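Local coordinates for protein Myo-inositol 2-dehydrogenase (Lactobacillus plantarum WCFS1, PDB 3CEA) that probably catalyses the NAD-dependent oxidation of myo-inositol to its 2-keto derivative, and binds NAD in a Rossmann-fold domain, at residues Pro215-Ala218 against Asp219-Glu222; Val276-Gln280 against Gly281-Pro285; Asp304-Asn307 against Asn308-Gly312. One frame throughout, in Å; residues are numbered along the deposited sequence.

Contact 1: Pro215-Ala218 against Asp219-Glu222; sequences PQLA and DIGE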
loop_
_atom_site.group_PDB
_atom_site.type_symbol
_atom_site.label_atom_id
_atom_site.label_comp_id
_atom_site.label_asym_id
_atom_site.label_seq_id
_atom_site.Cartn_x
_atom_site.Cartn_y
_atom_site.Cartn_z
ATOM N N PRO A 215 29.982 7.159 12.176
ATOM C CA PRO A 215 31.061 8.130 12.394
ATOM C C PRO A 215 32.430 7.646 11.909
ATOM O O PRO A 215 33.340 8.460 11.721
ATOM C CB PRO A 215 31.075 8.315 13.919
ATOM C CG PRO A 215 29.824 7.644 14.427
ATOM C CD PRO A 215 29.528 6.566 13.445
ATOM N N GLN A 216 32.565 6.335 11.705
ATOM C CA GLN A 216 33.826 5.734 11.262
ATOM C C GLN A 216 34.149 6.061 9.802
ATOM O O GLN A 216 35.279 5.861 9.355
ATOM C CB GLN A 216 33.825 4.214 11.491
ATOM C CG GLN A 216 32.956 3.402 10.515
ATOM C CD GLN A 216 31.503 3.254 10.958
ATOM O OE1 GLN A 216 31.010 4.001 11.808
ATOM N NE2 GLN A 216 30.811 2.280 10.377
ATOM N N LEU A 217 33.156 6.559 9.066
ATOM C CA LEU A 217 33.347 6.928 7.664
ATOM C C LEU A 217 34.207 8.179 7.509
ATOM O O LEU A 217 34.810 8.396 6.457
ATOM C CB LEU A 217 32.002 7.101 6.954
ATOM C CG LEU A 217 31.243 5.820 6.588
ATOM C CD1 LEU A 217 29.836 6.153 6.100
ATOM C CD2 LEU A 217 31.991 4.991 5.544
ATOM N N ALA A 218 34.264 8.989 8.566
ATOM C CA ALA A 218 35.123 10.173 8.610
ATOM C C ALA A 218 36.601 9.802 8.500
ATOM O O ALA A 218 37.403 10.568 7.957
ATOM C CB ALA A 218 34.868 10.963 9.885
ATOM N N ASP A 219 36.945 8.617 9.007
ATOM C CA ASP A 219 38.322 8.119 9.012
ATOM C C ASP A 219 38.862 7.874 7.603
ATOM O O ASP A 219 40.078 7.859 7.397
ATOM C CB ASP A 219 38.436 6.848 9.864
ATOM C CG ASP A 219 37.981 7.058 11.308
ATOM O OD1 ASP A 219 37.611 8.200 11.671
ATOM O OD2 ASP A 219 37.993 6.074 12.084
ATOM N N ILE A 220 37.958 7.673 6.644
ATOM C CA ILE A 220 38.329 7.612 5.226
ATOM C C ILE A 220 37.830 8.840 4.448
ATOM O O ILE A 220 37.782 8.829 3.213
ATOM C CB ILE A 220 37.876 6.289 4.536
ATOM C CG1 ILE A 220 36.360 6.090 4.655
ATOM C CG2 ILE A 220 38.652 5.096 5.100
ATOM C CD1 ILE A 220 35.773 5.135 3.621
ATOM N N GLY A 221 37.470 9.892 5.182
ATOM C CA GLY A 221 37.045 11.164 4.594
ATOM C C GLY A 221 35.697 11.124 3.895
ATOM O O GLY A 221 35.447 11.902 2.970
ATOM N N GLU A 222 34.827 10.225 4.345
ATOM C CA GLU A 222 33.504 10.049 3.749
ATOM C C GLU A 222 32.387 10.491 4.697
ATOM O O GLU A 222 32.541 10.436 5.922
ATOM C CB GLU A 222 33.300 8.587 3.339
ATOM C CG GLU A 222 34.053 8.167 2.079
ATOM C CD GLU A 222 33.278 8.433 0.790
ATOM O OE1 GLU A 222 32.089 8.831 0.852
ATOM O OE2 GLU A 222 33.867 8.233 -0.297
#
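Between Pro215 and Asp219 the backbone coils as a short 3-10 helix, with Asp219 N bonded to Gln216 O at 3.2 Å, before it unwinds through Gly221 in the bond pattern of a Schellman motif. Two hydrogen bonds define that exit: Glu222 N reaches back to Leu217 O at 2.8 Å, and inside this larger ring Gly221 N meets Ala218 O at 2.9 Å. Gly221 makes the reversal at a positive phi of 70°, a value that suits a residue without a side chain. Leu217 O is gripped twice, since Ile220 N also donates to it, and the two donors come from opposite faces of its carbonyl plane. The whole turn lies in the loop joining strands 202-210 and 225-232 of the C-terminal domain's mixed sheet. Ile220 has CG1 turned between its backbone N and carbonyl carbon (chi1 58°), which lays CG1 against Leu217 O at 3.3 Å and brings CD1 to 4.2 Å from Leu217 CD2. Leu217 and Glu222 also meet at their CB atoms, 4.1 Å apart, and both side chains rest on Phe170 of helix 167-176. From there Glu222 bends at its second torsion and leads away from the turn, where OE2 is hydrogen-bonded to Ser179 OG.

Contact 2: Val276-Gln280 against Gly281-Pro285; sequences VFNDQ and GVVRP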
loop_
_atom_site.group_PDB
_atom_site.type_symbol
_atom_site.label_atom_id
_atom_site.label_comp_id
_atom_site.label_asym_id
_atom_site.label_seq_id
_atom_site.Cartn_x
_atom_site.Cartn_y
_atom_site.Cartn_z
ATOM N N VAL A 276 3.303 -10.142 3.099
ATOM C CA VAL A 276 3.509 -11.060 4.219
ATOM C C VAL A 276 2.754 -10.582 5.459
ATOM O O VAL A 276 2.766 -9.391 5.790
ATOM C CB VAL A 276 5.023 -11.241 4.530
ATOM C CG1 VAL A 276 5.236 -12.212 5.684
ATOM C CG2 VAL A 276 5.775 -11.726 3.291
ATOM N N PHE A 277 2.089 -11.517 6.128
ATOM C CA PHE A 277 1.378 -11.236 7.368
ATOM C C PHE A 277 2.038 -12.021 8.496
ATOM O O PHE A 277 2.077 -13.248 8.462
ATOM C CB PHE A 277 -0.096 -11.639 7.252
ATOM C CG PHE A 277 -0.868 -10.882 6.197
ATOM C CD1 PHE A 277 -0.650 -11.121 4.840
ATOM C CD2 PHE A 277 -1.846 -9.963 6.563
ATOM C CE1 PHE A 277 -1.374 -10.433 3.867
ATOM C CE2 PHE A 277 -2.578 -9.277 5.597
ATOM C CZ PHE A 277 -2.340 -9.509 4.249
ATOM N N ASN A 278 2.568 -11.308 9.483
ATOM C CA ASN A 278 3.210 -11.935 10.637
ATOM C C ASN A 278 2.998 -11.107 11.905
ATOM O O ASN A 278 2.177 -10.192 11.905
ATOM C CB ASN A 278 4.701 -12.198 10.364
ATOM C CG ASN A 278 5.457 -10.953 9.917
ATOM O OD1 ASN A 278 5.144 -9.831 10.321
ATOM N ND2 ASN A 278 6.468 -11.152 9.081
ATOM N N ASP A 279 3.733 -11.413 12.976
ATOM C CA ASP A 279 3.557 -10.701 14.251
ATOM C C ASP A 279 3.900 -9.203 14.201
ATOM O O ASP A 279 3.719 -8.493 15.189
ATOM C CB ASP A 279 4.303 -11.413 15.397
ATOM C CG ASP A 279 5.817 -11.461 15.194
ATOM O OD1 ASP A 279 6.349 -10.753 14.310
ATOM O OD2 ASP A 279 6.480 -12.216 15.937
ATOM N N GLN A 280 4.383 -8.738 13.049
ATOM C CA GLN A 280 4.742 -7.333 12.840
ATOM C C GLN A 280 3.595 -6.531 12.246
ATOM O O GLN A 280 3.540 -5.307 12.390
ATOM C CB GLN A 280 5.939 -7.224 11.893
ATOM C CG GLN A 280 7.198 -7.940 12.348
ATOM C CD GLN A 280 7.980 -7.141 13.357
ATOM O OE1 GLN A 280 8.841 -6.338 12.994
ATOM N NE2 GLN A 280 7.673 -7.339 14.633
ATOM N N GLY A 281 2.693 -7.230 11.563
ATOM C CA GLY A 281 1.603 -6.608 10.827
ATOM C C GLY A 281 1.638 -7.060 9.381
ATOM O O GLY A 281 1.926 -8.225 9.096
ATOM N N VAL A 282 1.346 -6.134 8.472
ATOM C CA VAL A 282 1.380 -6.404 7.038
ATOM C C VAL A 282 2.712 -5.920 6.453
ATOM O O VAL A 282 3.034 -4.732 6.514
ATOM C CB VAL A 282 0.184 -5.747 6.314
ATOM C CG1 VAL A 282 0.225 -6.046 4.828
ATOM C CG2 VAL A 282 -1.133 -6.232 6.910
ATOM N N VAL A 283 3.482 -6.849 5.891
ATOM C CA VAL A 283 4.864 -6.565 5.501
ATOM C C VAL A 283 5.125 -6.725 3.999
ATOM O O VAL A 283 4.627 -7.658 3.365
ATOM C CB VAL A 283 5.875 -7.449 6.296
ATOM C CG1 VAL A 283 7.306 -7.022 6.010
ATOM C CG2 VAL A 283 5.598 -7.392 7.803
ATOM N N ARG A 284 5.912 -5.804 3.445
ATOM C CA ARG A 284 6.442 -5.939 2.089
ATOM C C ARG A 284 7.963 -6.007 2.122
ATOM O O ARG A 284 8.620 -4.993 2.391
ATOM C CB ARG A 284 5.987 -4.786 1.191
ATOM C CG ARG A 284 4.511 -4.818 0.832
ATOM C CD ARG A 284 4.145 -6.060 0.022
ATOM N NE ARG A 284 4.761 -6.080 -1.306
ATOM C CZ ARG A 284 4.223 -5.531 -2.394
ATOM N NH1 ARG A 284 3.058 -4.900 -2.325
ATOM N NH2 ARG A 284 4.852 -5.608 -3.556
ATOM N N PRO A 285 8.527 -7.206 1.859
ATOM C CA PRO A 285 9.976 -7.404 1.795
ATOM C C PRO A 285 10.583 -6.492 0.742
ATOM O O PRO A 285 9.942 -6.216 -0.282
ATOM C CB PRO A 285 10.114 -8.869 1.369
ATOM C CG PRO A 285 8.847 -9.505 1.788
ATOM C CD PRO A 285 7.795 -8.459 1.603
#
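The Phe277 ring carries Val282 on one face: CG1 stands 4.3 Å above the ring plane, displaced toward the rim, while Val282 CG2 approaches obliquely and comes within 3.6 Å of Phe277 CE2. The two side chains lie side by side and point the same way. Two other subunits bring further rings to it, His248 of the second subunit meeting the ring edge-to-face and Trp262 of the third with its plane inclined by about 35°. The Asn278 side chain, which ends in the other flat group, crosses that of Val283 at about a right angle, its amide OD1 3.5 Å from Val283 CG2. Because CG of Asn278 lies between its backbone N and carbonyl carbon (chi1 54°), the same OD1 also faces the bend and accepts Gln280 N at 3.0 Å, which makes an Asx turn. This is the tip of a two-residue beta hairpin, a type I turn from Asn278 to Gly281 in which Asn278 and Gly281 exchange both backbone bonds. At these backbone angles a CB on Gly281 would be expected to clash with Gln280 O, which calls for glycine. One step beyond the non-hydrogen-bonded pair of Phe277 and Val282, the backbones of Val276 and Val283 are paired by two bonds, of which Val283 N to Val276 O is 2.6 Å long. Their side chains lie on the Asn278 face of the hairpin, and Val276 CG2 reaches on to Pro285 CG at 4.1 Å. Strands of two neighbouring subunits add to the hairpin: residues Val282 to Arg284 pair antiparallel with the second subunit, Val276 and Phe277 with the third.

Contact 3: Asp304-Asn307 against Asn308-Gly312; sequences DFVN and NVIVG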
loop_
_atom_site.group_PDB
_atom_site.type_symbol
_atom_site.label_atom_id
_atom_site.label_comp_id
_atom_site.label_asym_id
_atom_site.label_seq_id
_atom_site.Cartn_x
_atom_site.Cartn_y
_atom_site.Cartn_z
ATOM N N ASP A 304 21.511 -1.385 -25.701
ATOM C CA ASP A 304 21.390 -0.150 -26.475
ATOM C C ASP A 304 22.750 0.306 -27.004
ATOM O O ASP A 304 22.859 0.735 -28.155
ATOM C CB ASP A 304 20.733 0.957 -25.642
ATOM C CG ASP A 304 20.506 2.239 -26.437
ATOM O OD1 ASP A 304 19.883 2.179 -27.522
ATOM O OD2 ASP A 304 20.946 3.311 -25.968
ATOM N N PHE A 305 23.779 0.198 -26.160
ATOM C CA PHE A 305 25.154 0.514 -26.549
ATOM C C PHE A 305 25.641 -0.384 -27.684
ATOM O O PHE A 305 26.218 0.100 -28.657
ATOM C CB PHE A 305 26.097 0.408 -25.342
ATOM C CG PHE A 305 27.560 0.444 -25.700
ATOM C CD1 PHE A 305 28.189 1.650 -25.992
ATOM C CD2 PHE A 305 28.309 -0.729 -25.741
ATOM C CE1 PHE A 305 29.541 1.689 -26.323
ATOM C CE2 PHE A 305 29.662 -0.703 -26.071
ATOM C CZ PHE A 305 30.279 0.509 -26.362
ATOM N N VAL A 306 25.412 -1.690 -27.541
ATOM C CA VAL A 306 25.797 -2.673 -28.554
ATOM C C VAL A 306 25.100 -2.375 -29.884
ATOM O O VAL A 306 25.743 -2.379 -30.937
ATOM C CB VAL A 306 25.525 -4.127 -28.072
ATOM C CG1 VAL A 306 25.647 -5.126 -29.219
ATOM C CG2 VAL A 306 26.483 -4.500 -26.950
ATOM N N ASN A 307 23.795 -2.100 -29.822
ATOM C CA ASN A 307 23.024 -1.680 -30.993
ATOM C C ASN A 307 23.575 -0.389 -31.595
ATOM O O ASN A 307 23.675 -0.259 -32.817
ATOM C CB ASN A 307 21.545 -1.491 -30.636
ATOM C CG ASN A 307 20.869 -2.784 -30.196
ATOM O OD1 ASN A 307 21.219 -3.875 -30.651
ATOM N ND2 ASN A 307 19.886 -2.660 -29.306
ATOM N N ASN A 308 23.934 0.556 -30.725
ATOM C CA ASN A 308 24.495 1.840 -31.143
ATOM C C ASN A 308 25.799 1.697 -31.921
ATOM O O ASN A 308 25.997 2.380 -32.926
ATOM C CB ASN A 308 24.686 2.772 -29.940
ATOM C CG ASN A 308 23.386 3.419 -29.482
ATOM O OD1 ASN A 308 22.346 3.283 -30.127
ATOM N ND2 ASN A 308 23.444 4.125 -28.357
ATOM N N VAL A 309 26.676 0.807 -31.457
ATOM C CA VAL A 309 27.933 0.517 -32.155
ATOM C C VAL A 309 27.662 -0.097 -33.536
ATOM O O VAL A 309 28.276 0.302 -34.528
ATOM C CB VAL A 309 28.871 -0.405 -31.322
ATOM C CG1 VAL A 309 30.152 -0.720 -32.092
ATOM C CG2 VAL A 309 29.215 0.233 -29.981
ATOM N N ILE A 310 26.730 -1.050 -33.584
ATOM C CA ILE A 310 26.338 -1.735 -34.821
ATOM C C ILE A 310 25.733 -0.768 -35.844
ATOM O O ILE A 310 26.188 -0.708 -36.987
ATOM C CB ILE A 310 25.361 -2.917 -34.532
ATOM C CG1 ILE A 310 26.091 -4.052 -33.803
ATOM C CG2 ILE A 310 24.719 -3.435 -35.822
ATOM C CD1 ILE A 310 25.180 -5.070 -33.131
ATOM N N VAL A 311 24.724 -0.009 -35.419
ATOM C CA VAL A 311 24.006 0.924 -36.294
ATOM C C VAL A 311 24.821 2.195 -36.575
ATOM O O VAL A 311 24.597 2.872 -37.581
ATOM C CB VAL A 311 22.600 1.274 -35.715
ATOM C CG1 VAL A 311 21.868 2.290 -36.590
ATOM C CG2 VAL A 311 21.750 0.009 -35.568
ATOM N N GLY A 312 25.770 2.505 -35.696
ATOM C CA GLY A 312 26.611 3.694 -35.854
ATOM C C GLY A 312 25.885 4.954 -35.422
ATOM O O GLY A 312 25.745 5.902 -36.200
#
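Asn308 folds back over the turn of alpha helix that precedes it, and its side chain can be followed outward from CB, which sits 3.3 Å from both Asp304 O and Phe305 O. CG, placed anti to its own carbonyl carbon (chi1 -78°), comes to 3.0 Å from Asp304 O, and since OD1 and ND2 are only slightly farther from that oxygen, Asp304 O lies over the flat of the Asn308 amide and accepts no hydrogen bond from ND2. What Asp304 O does accept is the backbone N of Asn308, at 2.8 Å. At the tip, ND2 passes 3.6 Å from Asp304 OD2, the carboxylate and amide planes being 71° apart. Each group has its polar partner outside the helix: ND2 donates to Gln127 OE1 of strand 126-127, and Asp304 OD2 is hydrogen-bonded to Tyr134 OH. With a leucine in its place, Gln127 OE1 would probably lose its amide donor and an apolar branch would be left beside the Asp304 carboxylate. One residue along on each side, Val309 CG2 stands over one face of the Phe305 ring, 4.0 Å from its centroid and 18° off the normal, a CH-pi contact. Phe76 and Phe99 also meet that ring. Val306 and Ile310 form the next such step, side by side with CG1 and CD1 3.9 Å apart, and both rest on Leu9 of strand 9-14. Gly312, with positive phi, is the first residue to leave the helical path; in the turn before it Val311 N is bonded to Asn307 O at 2.8 Å, nearly straight.

The three contacts follow one another along the chain without touching, and each is a local contact of a different kind: a short 3-10 helix with its exit, a beta hairpin and the end of an alpha helix. Contact 1 and contact 3 lie on opposite sides of the chain's centre, 41 Å apart between centres: the first in a loop of the C-terminal domain, the other on a helix that packs against the Rossmann sheet. Contact 2 lies 35 Å from contact 1 and 45 Å from contact 3, again between centres, and is the one that meets other subunits. The bound NAD is about 11 Å from the Glu222 side chain and about 13 Å from that of Phe305, so both contacts stand back from the cofactor.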